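PDB 5C5V: acidocalcisomal pyrophosphatase, which probably hydrolyses inorganic pyrophosphate to phosphate with magnesium ions as cofactor. Local coordinates for residues 270-275 with 279-284; 277-280 with 285-288. One frame throughout, in Å; residues are numbered along the deposited sequence.

Contact 1. Residues 270-275 with 279-284; sequences RFMKDI and PKFLPG
Met-272 lies across from Phe-281 and Ile-275 across from Pro-279 over a short chain reversal, each pair with its CA atoms 8.0 Å apart. No hydrogen bond joins the two segments. The Phe-281 ring is the main meeting point, and its edge does the touching. Phe-271 O lies near the ring plane, 3.6 Å from Phe-281 CE2. A carbonyl oxygen here faces the ring's C-H rim, which probably makes the approach weakly attractive. Phe-271 CB reaches the same corner, while its ring is directed elsewhere, toward the third subunit. Met-272 SD sits at the edge too, 5.4 Å from the centroid of the Phe-281 ring and 89° off the ring normal. The Met-272 chain bends at both chi2 (-92°) and chi3 (-88°). The double bend sets the sulfur beside Phe-281 and turns the methyl to Leu-282, where Met-272 CE meets Leu-282 CD1 at 3.5 Å. One face of the Phe-281 ring is covered by Lys-280 CB, which lies over the centre, 4.1 Å above the ring plane. At the other end, Ile-275 O lies 3.2 Å from Pro-279 CD. Pro-279 has no N-H to give, so its ring carbon meets that oxygen instead. Neighbouring subunits complete the setting. Phe-271 stacks on Phe-271 of the third subunit and is edge-to-face with Phe-281 of that subunit, while Leu-282 packs on Met-230 of the second subunit. This is an edge-on Met-aromatic contact within a phenylalanine cluster shared with the third subunit, away from the pyrophosphatase active site.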
loop_
_atom_site.group_PDB
_atom_site.type_symbol
_atom_site.label_atom_id
_atom_site.label_comp_id
_atom_site.label_asym_id
_atom_site.label_seq_id
_atom_site.Cartn_x
_atom_site.Cartn_y
_atom_site.Cartn_z
ATOM N N ARG A 270 2.020 -4.260 7.337
ATOM C CA ARG A 270 3.293 -4.951 7.111
ATOM C C ARG A 270 4.499 -4.105 7.523
ATOM O O ARG A 270 5.495 -4.627 8.019
ATOM C CB ARG A 270 3.454 -5.319 5.623
ATOM C CG ARG A 270 2.726 -6.564 5.147
ATOM C CD ARG A 270 3.364 -7.854 5.701
ATOM N N PHE A 271 4.408 -2.798 7.312
ATOM C CA PHE A 271 5.564 -1.928 7.483
ATOM C C PHE A 271 5.695 -1.354 8.885
ATOM O O PHE A 271 6.737 -0.811 9.251
ATOM C CB PHE A 271 5.499 -0.795 6.464
ATOM C CG PHE A 271 5.210 -1.271 5.082
ATOM C CD1 PHE A 271 6.194 -1.888 4.333
ATOM C CD2 PHE A 271 3.953 -1.126 4.535
ATOM C CE1 PHE A 271 5.927 -2.352 3.060
ATOM C CE2 PHE A 271 3.680 -1.587 3.262
ATOM C CZ PHE A 271 4.669 -2.200 2.526
ATOM N N MET A 272 4.625 -1.462 9.661
ATOM C CA MET A 272 4.633 -0.956 11.026
ATOM C C MET A 272 4.963 -2.102 11.959
ATOM O O MET A 272 4.130 -2.979 12.198
ATOM C CB MET A 272 3.285 -0.322 11.361
ATOM C CG MET A 272 2.881 0.738 10.363
ATOM S SD MET A 272 3.451 2.342 10.928
ATOM C CE MET A 272 2.071 2.867 11.944
ATOM N N LYS A 273 6.193 -2.123 12.459
ATOM C CA LYS A 273 6.644 -3.289 13.208
ATOM C C LYS A 273 6.829 -3.025 14.689
ATOM O O LYS A 273 6.782 -3.954 15.480
ATOM C CB LYS A 273 7.935 -3.835 12.600
ATOM C CG LYS A 273 7.753 -4.225 11.138
ATOM C CD LYS A 273 8.927 -5.026 10.625
ATOM C CE LYS A 273 8.657 -5.570 9.222
ATOM N NZ LYS A 273 9.774 -6.492 8.805
ATOM N N ASP A 274 6.996 -1.763 15.067
ATOM C CA ASP A 274 7.053 -1.407 16.474
ATOM C C ASP A 274 6.669 0.045 16.599
ATOM O O ASP A 274 6.405 0.691 15.599
ATOM C CB ASP A 274 8.441 -1.669 17.065
ATOM C CG ASP A 274 8.392 -1.978 18.566
ATOM O OD1 ASP A 274 7.465 -1.492 19.249
ATOM O OD2 ASP A 274 9.276 -2.706 19.065
ATOM N N ILE A 275 6.637 0.565 17.817
ATOM C CA ILE A 275 6.073 1.883 18.045
ATOM C C ILE A 275 6.875 2.966 17.296
ATOM O O ILE A 275 6.334 4.005 16.899
ATOM C CB ILE A 275 6.009 2.198 19.557
ATOM C CG1 ILE A 275 5.212 3.476 19.804
ATOM C CG2 ILE A 275 7.401 2.269 20.168
ATOM C CD1 ILE A 275 3.784 3.381 19.346
ATOM N N PRO A 279 6.050 7.196 14.006
ATOM C CA PRO A 279 6.522 8.526 13.593
ATOM C C PRO A 279 7.124 8.520 12.186
ATOM O O PRO A 279 7.005 9.503 11.484
ATOM C CB PRO A 279 7.591 8.869 14.643
ATOM C CG PRO A 279 7.193 8.082 15.843
ATOM C CD PRO A 279 6.660 6.775 15.280
ATOM N N LYS A 280 7.720 7.407 11.776
ATOM C CA LYS A 280 8.321 7.294 10.444
ATOM C C LYS A 280 7.294 7.339 9.319
ATOM O O LYS A 280 7.533 7.923 8.271
ATOM C CB LYS A 280 9.103 5.991 10.336
ATOM C CG LYS A 280 10.388 5.965 11.085
ATOM C CD LYS A 280 11.126 4.688 10.706
ATOM C CE LYS A 280 11.153 4.497 9.180
ATOM N NZ LYS A 280 11.878 3.212 8.831
ATOM N N PHE A 281 6.137 6.733 9.541
ATOM C CA PHE A 281 5.170 6.561 8.462
ATOM C C PHE A 281 3.883 7.328 8.736
ATOM O O PHE A 281 3.123 7.615 7.815
ATOM C CB PHE A 281 4.905 5.058 8.243
ATOM C CG PHE A 281 6.134 4.303 7.787
ATOM C CD1 PHE A 281 7.014 4.889 6.857
ATOM C CD2 PHE A 281 6.444 3.052 8.304
ATOM C CE1 PHE A 281 8.165 4.222 6.429
ATOM C CE2 PHE A 281 7.579 2.372 7.896
ATOM C CZ PHE A 281 8.453 2.959 6.954
ATOM N N LEU A 282 3.647 7.656 10.003
ATOM C CA LEU A 282 2.506 8.486 10.373
ATOM C C LEU A 282 2.956 9.607 11.300
ATOM O O LEU A 282 2.495 9.689 12.443
ATOM C CB LEU A 282 1.423 7.642 11.054
ATOM C CG LEU A 282 0.829 6.493 10.227
ATOM C CD1 LEU A 282 -0.037 5.583 11.084
ATOM C CD2 LEU A 282 0.015 7.006 9.045
ATOM N N PRO A 283 3.869 10.467 10.821
ATOM C CA PRO A 283 4.396 11.580 11.626
ATOM C C PRO A 283 3.270 12.395 12.255
ATOM O O PRO A 283 2.250 12.633 11.609
ATOM C CB PRO A 283 5.190 12.419 10.609
ATOM C CG PRO A 283 4.669 11.997 9.244
ATOM C CD PRO A 283 4.329 10.537 9.419
ATOM N N GLY A 284 3.446 12.785 13.514
ATOM C CA GLY A 284 2.438 13.554 14.211
ATOM C C GLY A 284 1.317 12.736 14.842
ATOM O O GLY A 284 0.551 13.273 15.649
#

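Contact 2. Residues 277-280 with 285-288; sequences DVPK and CLDA
Asp-277 OD2 is held by two backbone N-H groups of the preceding loop, those of Lys-273 and, weakly, Asp-274. This ties Asp-277 to that loop. The contact itself is apolar. It joins two consecutive helices, 277-281 and 285-295, linked by a three-residue turn. The CA atoms of Pro-279 and Cys-285 are 6.9 Å apart. Leu-286 is the central side chain and divides its two methyls between neighbouring residues. Its CD2 meets Val-278 CG1 at 3.6 Å, and the branch carbon Leu-286 CG is nearly as close to the same methyl. Its CD1 lies 3.9 Å from both CG and CD of Pro-279, along one side of the proline ring. Val-278 points its CB toward the second helix. Its CG1 stands opposite the backbone N (chi1 177°), which lets that methyl touch both Leu-286 and Cys-285. Val-278 and Cys-285 are buried, whereas Pro-279 is exposed. Beyond the contact, Cys-285 touches Trp-196 and Ile-228 of its own chain and Trp-161 of the second subunit. Leu-286 also touches Ile-275 of the preceding loop. On the buried side, Cys-285 meets Val-278 through its methylene, with Cys-285 CB 4.0 Å from Val-278 CG1.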
loop_
_atom_site.group_PDB
_atom_site.type_symbol
_atom_site.label_atom_id
_atom_site.label_comp_id
_atom_site.label_asym_id
_atom_site.label_seq_id
_atom_site.Cartn_x
_atom_site.Cartn_y
_atom_site.Cartn_z
ATOM N N ASP A 277 8.022 2.886 14.353
ATOM C CA ASP A 277 7.655 3.019 12.955
ATOM C C ASP A 277 6.508 3.983 12.749
ATOM O O ASP A 277 6.249 4.400 11.622
ATOM C CB ASP A 277 7.284 1.663 12.360
ATOM C CG ASP A 277 8.477 0.777 12.175
ATOM O OD1 ASP A 277 9.562 1.332 11.902
ATOM O OD2 ASP A 277 8.342 -0.461 12.318
ATOM N N VAL A 278 5.819 4.346 13.821
ATOM C CA VAL A 278 4.645 5.197 13.676
ATOM C C VAL A 278 5.037 6.636 13.320
ATOM O O VAL A 278 4.419 7.239 12.445
ATOM C CB VAL A 278 3.757 5.196 14.955
ATOM C CG1 VAL A 278 2.570 6.170 14.794
ATOM C CG2 VAL A 278 3.254 3.780 15.273
ATOM N N PRO A 279 6.050 7.196 14.006
ATOM C CA PRO A 279 6.522 8.526 13.593
ATOM C C PRO A 279 7.124 8.520 12.186
ATOM O O PRO A 279 7.005 9.503 11.484
ATOM C CB PRO A 279 7.591 8.869 14.643
ATOM C CG PRO A 279 7.193 8.082 15.843
ATOM C CD PRO A 279 6.660 6.775 15.280
ATOM N N LYS A 280 7.720 7.407 11.776
ATOM C CA LYS A 280 8.321 7.294 10.444
ATOM C C LYS A 280 7.294 7.339 9.319
ATOM O O LYS A 280 7.533 7.923 8.271
ATOM C CB LYS A 280 9.103 5.991 10.336
ATOM C CG LYS A 280 10.388 5.965 11.085
ATOM C CD LYS A 280 11.126 4.688 10.706
ATOM C CE LYS A 280 11.153 4.497 9.180
ATOM N NZ LYS A 280 11.878 3.212 8.831
ATOM N N CYS A 285 1.198 11.458 14.474
ATOM C CA CYS A 285 0.105 10.610 14.973
ATOM C C CYS A 285 0.195 10.377 16.489
ATOM O O CYS A 285 -0.748 10.640 17.220
ATOM C CB CYS A 285 0.096 9.263 14.241
ATOM S SG CYS A 285 -1.197 8.137 14.814
ATOM N N LEU A 286 1.352 9.920 16.951
ATOM C CA LEU A 286 1.580 9.719 18.377
ATOM C C LEU A 286 1.408 11.024 19.171
ATOM O O LEU A 286 0.726 11.033 20.187
ATOM C CB LEU A 286 2.975 9.143 18.612
ATOM C CG LEU A 286 3.218 7.748 18.038
ATOM C CD1 LEU A 286 4.530 7.165 18.554
ATOM C CD2 LEU A 286 2.044 6.816 18.346
ATOM N N ASP A 287 2.010 12.125 18.705
ATOM C CA ASP A 287 1.892 13.418 19.398
ATOM C C ASP A 287 0.433 13.859 19.549
ATOM O O ASP A 287 0.039 14.381 20.595
ATOM C CB ASP A 287 2.659 14.534 18.653
ATOM C CG ASP A 287 4.166 14.478 18.868
ATOM O OD1 ASP A 287 4.634 13.751 19.776
ATOM O OD2 ASP A 287 4.898 15.180 18.119
ATOM N N ALA A 288 -0.347 13.698 18.482
ATOM C CA ALA A 288 -1.742 14.099 18.492
ATOM C C ALA A 288 -2.559 13.223 19.439
ATOM O O ALA A 288 -3.412 13.732 20.165
ATOM C CB ALA A 288 -2.322 14.048 17.090
#

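After strand 254-263 the chain runs through the loop 270-275, then helix 277-281, the turn 282-284 and helix 285-295. Contact 1 folds the loop back against the end of the first helix, closing a reversal over residues 276-278. Contact 2 closes the next turn by setting the two helices against each other. The contacts overlap rather than nest, because contact 2 begins before contact 1 has ended and runs on past it; they share Pro-279 and Lys-280. Among the touches that join them are Met-272 CE on Val-278 CG2 and Ile-275 CD1 on Leu-286 CD1. Together they tie the loop and both helices together, and both contacts reach the second subunit.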